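Local atomic coordinates of porphyranase B (Zobellia galactanivorans, PDB entry 3JUU), a protein that cleaves the sulfated red-algal polysaccharide porphyran at beta-1,4 linkages between D-galactose and L-galactose-6-sulfate as a family 16 glycoside hydrolase. Residues A[117-130]-A[234-248]. Numbering follows the deposited sequence.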
# COMPACT_ATOMS: atom_id res chain seq x y z
N ASN A 117 3.88 5.69 10.04
CA ASN A 117 5.07 6.19 10.77
C ASN A 117 5.11 7.69 10.71
O ASN A 117 4.57 8.27 9.80
CB ASN A 117 6.38 5.51 10.33
CG ASN A 117 6.83 5.94 8.94
OD1 ASN A 117 7.20 7.10 8.74
ND2 ASN A 117 6.87 5.00 8.02
N LYS A 118 5.78 8.32 11.67
CA LYS A 118 5.93 9.77 11.78
C LYS A 118 7.29 10.28 11.20
O LYS A 118 7.93 11.21 11.74
CB LYS A 118 5.85 10.10 13.28
CG LYS A 118 5.63 11.58 13.52
CD LYS A 118 5.39 11.75 15.10
CE LYS A 118 5.20 13.23 15.37
NZ LYS A 118 5.04 13.53 16.81
N THR A 119 7.73 9.68 10.11
CA THR A 119 9.02 10.04 9.47
C THR A 119 8.81 10.50 8.02
O THR A 119 7.68 10.49 7.48
CB THR A 119 10.04 8.85 9.39
OG1 THR A 119 9.73 7.99 8.27
CG2 THR A 119 10.03 8.01 10.69
N PHE A 120 9.88 10.94 7.41
CA PHE A 120 9.78 11.36 5.99
C PHE A 120 9.55 10.21 5.00
O PHE A 120 9.30 10.50 3.78
CB PHE A 120 11.10 12.13 5.61
CG PHE A 120 12.30 11.22 5.36
CD1 PHE A 120 12.76 10.99 4.04
CD2 PHE A 120 13.01 10.65 6.43
CE1 PHE A 120 13.84 10.16 3.76
CE2 PHE A 120 14.14 9.85 6.18
CZ PHE A 120 14.57 9.57 4.84
N MET A 121 9.66 8.95 5.46
CA MET A 121 9.44 7.74 4.64
C MET A 121 7.95 7.37 4.63
O MET A 121 7.20 7.86 5.41
CB MET A 121 10.32 6.57 5.16
CG MET A 121 11.78 6.95 4.92
SD MET A 121 12.98 5.71 5.50
CE MET A 121 12.62 4.21 4.50
N SER A 122 7.56 6.63 3.61
CA SER A 122 6.15 6.38 3.35
C SER A 122 5.50 5.36 4.29
O SER A 122 6.20 4.59 5.05
CB SER A 122 6.04 5.89 1.89
OG SER A 122 6.43 4.51 1.81
N SER A 123 4.17 5.35 4.27
CA SER A 123 3.38 4.23 4.82
C SER A 123 2.27 3.93 3.81
O SER A 123 1.53 4.85 3.49
CB SER A 123 2.71 4.69 6.11
OG SER A 123 3.69 4.96 7.10
N THR A 124 2.25 2.71 3.23
CA THR A 124 1.43 2.51 2.04
C THR A 124 0.69 1.19 2.09
O THR A 124 1.10 0.22 2.81
CB THR A 124 2.30 2.53 0.75
OG1 THR A 124 3.17 1.38 0.72
CG2 THR A 124 3.19 3.84 0.66
N PHE A 125 -0.36 1.13 1.28
CA PHE A 125 -1.13 -0.11 1.15
C PHE A 125 -1.70 -0.06 -0.28
O PHE A 125 -2.36 0.96 -0.62
CB PHE A 125 -2.30 -0.04 2.14
CG PHE A 125 -3.21 -1.25 2.10
CD1 PHE A 125 -2.68 -2.57 2.14
CD2 PHE A 125 -4.62 -1.10 2.00
CE1 PHE A 125 -3.55 -3.69 2.11
CE2 PHE A 125 -5.49 -2.22 1.99
CZ PHE A 125 -4.99 -3.50 2.00
N TRP A 126 -1.39 -1.07 -1.10
CA TRP A 126 -1.66 -0.98 -2.56
C TRP A 126 -1.66 -2.34 -3.23
O TRP A 126 -1.30 -3.36 -2.57
CB TRP A 126 -0.75 0.05 -3.27
CG TRP A 126 0.78 -0.08 -3.02
CD1 TRP A 126 1.42 0.19 -1.83
CD2 TRP A 126 1.79 -0.53 -3.93
NE1 TRP A 126 2.79 -0.01 -1.99
CE2 TRP A 126 3.04 -0.44 -3.26
CE3 TRP A 126 1.78 -0.91 -5.30
CZ2 TRP A 126 4.28 -0.84 -3.84
CZ3 TRP A 126 3.00 -1.26 -5.93
CH2 TRP A 126 4.27 -1.20 -5.19
N LEU A 127 -2.04 -2.34 -4.52
CA LEU A 127 -2.12 -3.57 -5.32
C LEU A 127 -1.37 -3.28 -6.58
O LEU A 127 -1.46 -2.15 -7.10
CB LEU A 127 -3.63 -3.82 -5.73
CG LEU A 127 -4.46 -4.38 -4.53
CD1 LEU A 127 -5.99 -4.07 -4.61
CD2 LEU A 127 -4.23 -5.89 -4.49
N ILE A 128 -0.68 -4.27 -7.14
CA ILE A 128 -0.09 -4.08 -8.47
C ILE A 128 -0.13 -5.44 -9.16
O ILE A 128 -0.08 -6.46 -8.51
CB ILE A 128 1.36 -3.40 -8.35
CG1 ILE A 128 1.91 -2.98 -9.71
CG2 ILE A 128 2.35 -4.40 -7.63
CD1 ILE A 128 3.13 -2.15 -9.68
N ASN A 129 -0.17 -5.45 -10.49
CA ASN A 129 -0.03 -6.70 -11.20
C ASN A 129 1.48 -6.98 -11.36
O ASN A 129 2.34 -6.18 -10.92
CB ASN A 129 -0.77 -6.62 -12.56
CG ASN A 129 -0.02 -5.80 -13.60
OD1 ASN A 129 0.66 -4.78 -13.29
ND2 ASN A 129 -0.09 -6.26 -14.89
N GLU A 130 1.79 -8.08 -12.00
CA GLU A 130 3.22 -8.47 -12.16
C GLU A 130 3.42 -8.80 -13.65
O GLU A 130 3.36 -9.95 -14.07
CB GLU A 130 3.51 -9.65 -11.21
CG GLU A 130 3.66 -9.12 -9.77
CD GLU A 130 3.97 -10.20 -8.75
OE1 GLU A 130 3.97 -11.38 -9.14
OE2 GLU A 130 4.18 -9.88 -7.55
N ILE A 234 -6.55 -7.49 -14.61
CA ILE A 234 -5.35 -8.39 -14.51
C ILE A 234 -5.17 -8.71 -13.01
O ILE A 234 -5.35 -7.81 -12.18
CB ILE A 234 -4.00 -7.77 -15.10
CG1 ILE A 234 -4.19 -7.28 -16.57
CG2 ILE A 234 -2.87 -8.86 -15.08
CD1 ILE A 234 -3.23 -6.28 -17.04
N GLU A 235 -4.81 -9.95 -12.70
CA GLU A 235 -4.54 -10.37 -11.30
C GLU A 235 -3.56 -9.42 -10.62
O GLU A 235 -2.54 -9.01 -11.22
CB GLU A 235 -3.89 -11.81 -11.31
CG GLU A 235 -3.81 -12.40 -9.91
CD GLU A 235 -3.17 -13.80 -9.95
OE1 GLU A 235 -2.73 -14.21 -11.03
OE2 GLU A 235 -2.99 -14.41 -8.91
N MET A 236 -3.87 -9.04 -9.39
CA MET A 236 -2.97 -8.12 -8.66
C MET A 236 -2.61 -8.69 -7.30
O MET A 236 -3.28 -9.59 -6.80
CB MET A 236 -3.58 -6.72 -8.52
CG MET A 236 -3.51 -5.98 -9.87
SD MET A 236 -3.66 -4.17 -9.71
CE MET A 236 -5.39 -3.91 -9.61
N TYR A 237 -1.53 -8.16 -6.71
CA TYR A 237 -0.90 -8.67 -5.46
C TYR A 237 -0.81 -7.52 -4.52
O TYR A 237 -0.55 -6.38 -5.00
CB TYR A 237 0.53 -9.18 -5.75
CG TYR A 237 0.52 -10.33 -6.78
CD1 TYR A 237 0.50 -11.70 -6.34
CD2 TYR A 237 0.37 -10.06 -8.17
CE1 TYR A 237 0.46 -12.77 -7.29
CE2 TYR A 237 0.30 -11.12 -9.11
CZ TYR A 237 0.32 -12.46 -8.64
OH TYR A 237 0.24 -13.49 -9.57
N LEU A 238 -0.97 -7.82 -3.22
CA LEU A 238 -0.93 -6.80 -2.18
C LEU A 238 0.50 -6.33 -1.88
O LEU A 238 1.51 -7.08 -2.10
CB LEU A 238 -1.55 -7.30 -0.88
CG LEU A 238 -3.08 -7.43 -0.92
CD1 LEU A 238 -3.56 -8.33 0.24
CD2 LEU A 238 -3.80 -6.08 -0.86
N ARG A 239 0.56 -5.08 -1.44
CA ARG A 239 1.83 -4.47 -1.05
C ARG A 239 1.61 -3.66 0.22
O ARG A 239 0.68 -2.82 0.28
CB ARG A 239 2.30 -3.47 -2.10
CG ARG A 239 2.60 -4.10 -3.48
CD ARG A 239 4.02 -4.80 -3.45
NE ARG A 239 4.32 -5.40 -4.74
CZ ARG A 239 4.05 -6.67 -5.08
NH1 ARG A 239 3.37 -7.44 -4.29
NH2 ARG A 239 4.49 -7.10 -6.27
N MET A 240 2.51 -3.81 1.20
CA MET A 240 2.59 -2.90 2.34
C MET A 240 4.08 -2.49 2.39
O MET A 240 4.98 -3.33 2.65
CB MET A 240 2.16 -3.62 3.66
CG MET A 240 0.62 -3.93 3.74
SD MET A 240 0.37 -5.61 2.94
CE MET A 240 0.93 -6.81 4.16
N VAL A 241 4.35 -1.21 2.14
CA VAL A 241 5.73 -0.81 1.81
C VAL A 241 6.02 0.49 2.52
O VAL A 241 5.17 1.42 2.58
CB VAL A 241 5.94 -0.67 0.26
CG1 VAL A 241 7.30 0.05 -0.09
CG2 VAL A 241 5.83 -2.09 -0.42
N VAL A 242 7.26 0.60 2.97
CA VAL A 242 7.72 1.81 3.66
C VAL A 242 9.01 2.17 2.91
O VAL A 242 9.97 1.37 2.91
CB VAL A 242 8.03 1.50 5.18
CG1 VAL A 242 8.84 2.71 5.81
CG2 VAL A 242 6.71 1.26 5.95
N GLU A 243 9.02 3.31 2.22
CA GLU A 243 10.08 3.57 1.21
C GLU A 243 10.54 5.03 1.33
O GLU A 243 9.90 5.81 2.06
CB GLU A 243 9.49 3.39 -0.19
CG GLU A 243 8.62 4.56 -0.63
CD GLU A 243 7.40 4.07 -1.40
OE1 GLU A 243 7.47 4.12 -2.65
OE2 GLU A 243 6.40 3.68 -0.75
N THR A 244 11.54 5.43 0.55
CA THR A 244 11.77 6.90 0.37
C THR A 244 11.14 7.28 -0.99
O THR A 244 11.27 6.56 -1.99
CB THR A 244 13.30 7.19 0.37
OG1 THR A 244 13.92 6.23 -0.52
CG2 THR A 244 13.91 6.99 1.83
N TYR A 245 10.47 8.41 -1.01
CA TYR A 245 10.03 9.04 -2.25
C TYR A 245 11.02 10.15 -2.65
O TYR A 245 11.48 10.88 -1.81
CB TYR A 245 8.72 9.78 -1.94
CG TYR A 245 7.54 8.89 -1.71
CD1 TYR A 245 7.11 7.99 -2.66
CD2 TYR A 245 6.77 9.06 -0.53
CE1 TYR A 245 5.90 7.23 -2.48
CE2 TYR A 245 5.60 8.35 -0.37
CZ TYR A 245 5.19 7.42 -1.31
OH TYR A 245 4.00 6.74 -1.08
N ASP A 246 11.32 10.28 -3.94
CA ASP A 246 12.25 11.34 -4.38
C ASP A 246 11.77 12.71 -4.03
O ASP A 246 12.58 13.65 -3.83
CB ASP A 246 12.37 11.25 -5.92
CG ASP A 246 13.26 10.08 -6.37
OD1 ASP A 246 13.86 9.33 -5.54
OD2 ASP A 246 13.33 9.88 -7.57
N TRP A 247 10.44 12.89 -3.92
CA TRP A 247 9.91 14.23 -3.72
C TRP A 247 9.81 14.59 -2.25
O TRP A 247 9.40 15.71 -1.93
CB TRP A 247 8.52 14.37 -4.41
CG TRP A 247 7.65 13.19 -4.16
CD1 TRP A 247 7.51 12.09 -4.94
CD2 TRP A 247 6.75 13.01 -3.05
NE1 TRP A 247 6.60 11.24 -4.39
CE2 TRP A 247 6.10 11.78 -3.25
CE3 TRP A 247 6.47 13.75 -1.92
CZ2 TRP A 247 5.16 11.26 -2.35
CZ3 TRP A 247 5.51 13.23 -0.99
CH2 TRP A 247 4.88 12.01 -1.24
N ASN A 248 10.17 13.63 -1.36
CA ASN A 248 10.20 13.91 0.07
C ASN A 248 11.60 13.52 0.61
O ASN A 248 11.79 12.40 1.16
CB ASN A 248 9.07 13.13 0.79
CG ASN A 248 8.61 13.83 2.08
OD1 ASN A 248 8.56 13.20 3.14
ND2 ASN A 248 8.36 15.18 2.00
O HOH W 1 10.55 9.95 1.42
O HOH W 2 3.81 -10.25 -4.82
O HOH W 3 -0.20 -10.03 -12.55
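Two antiparallel strands of the family 16 jelly-roll beta-sandwich, 122-128 and 237-242, pair at 155° and lead into the loop that holds Glu243, a probable substrate-binding residue. Trp126 and Arg239 form a hydrogen-bonded pair, with Trp126 N to Arg239 O at 3.0 Å and a return bond from Arg239 N; Ile128 and Tyr237 repeat the pattern. On the face of Trp126 and Arg239, Arg239 CB lies 3.4 Å from the centroid of the five-membered ring of Trp126, almost on its normal, a CH-pi contact that CG extends across the indole. Trp126 CG sits between the backbone N and carbonyl carbon (chi1 51°), which turns one indole face against the Arg239 side chain. Were Trp126 replaced by an alanine, the aliphatic part of Arg239 would probably lose the surface it lies on and be freer to shift. Beyond the indole, Arg239 NH2 bonds Glu130 OE2 at 3.1 Å, in the guanidinium plane and on the anti lone pair, while NE forms a salt bridge with a bound MES, probably from the crystallisation liquor. The Glu130 carboxylate in turn lies over a face of Tyr237. On the opposite face, Leu127 CD2 meets Leu238 CD2 at 3.7 Å, and Phe125 CE1 approaches Leu238 CD2 as well. Farther along, Ser122 OG accepts from Glu243 N and donates to Glu243 OE2 at 2.7 Å, so one hydroxyl holds both backbone and carboxylate. Nearby, Tyr245 OH bonds Glu148, the probable proton donor. Backbone pairing thus fixes the strands, while Ser122 OG on OE2 and Arg57 on OE1 are likely to fix the rotation of the Glu243 carboxylate.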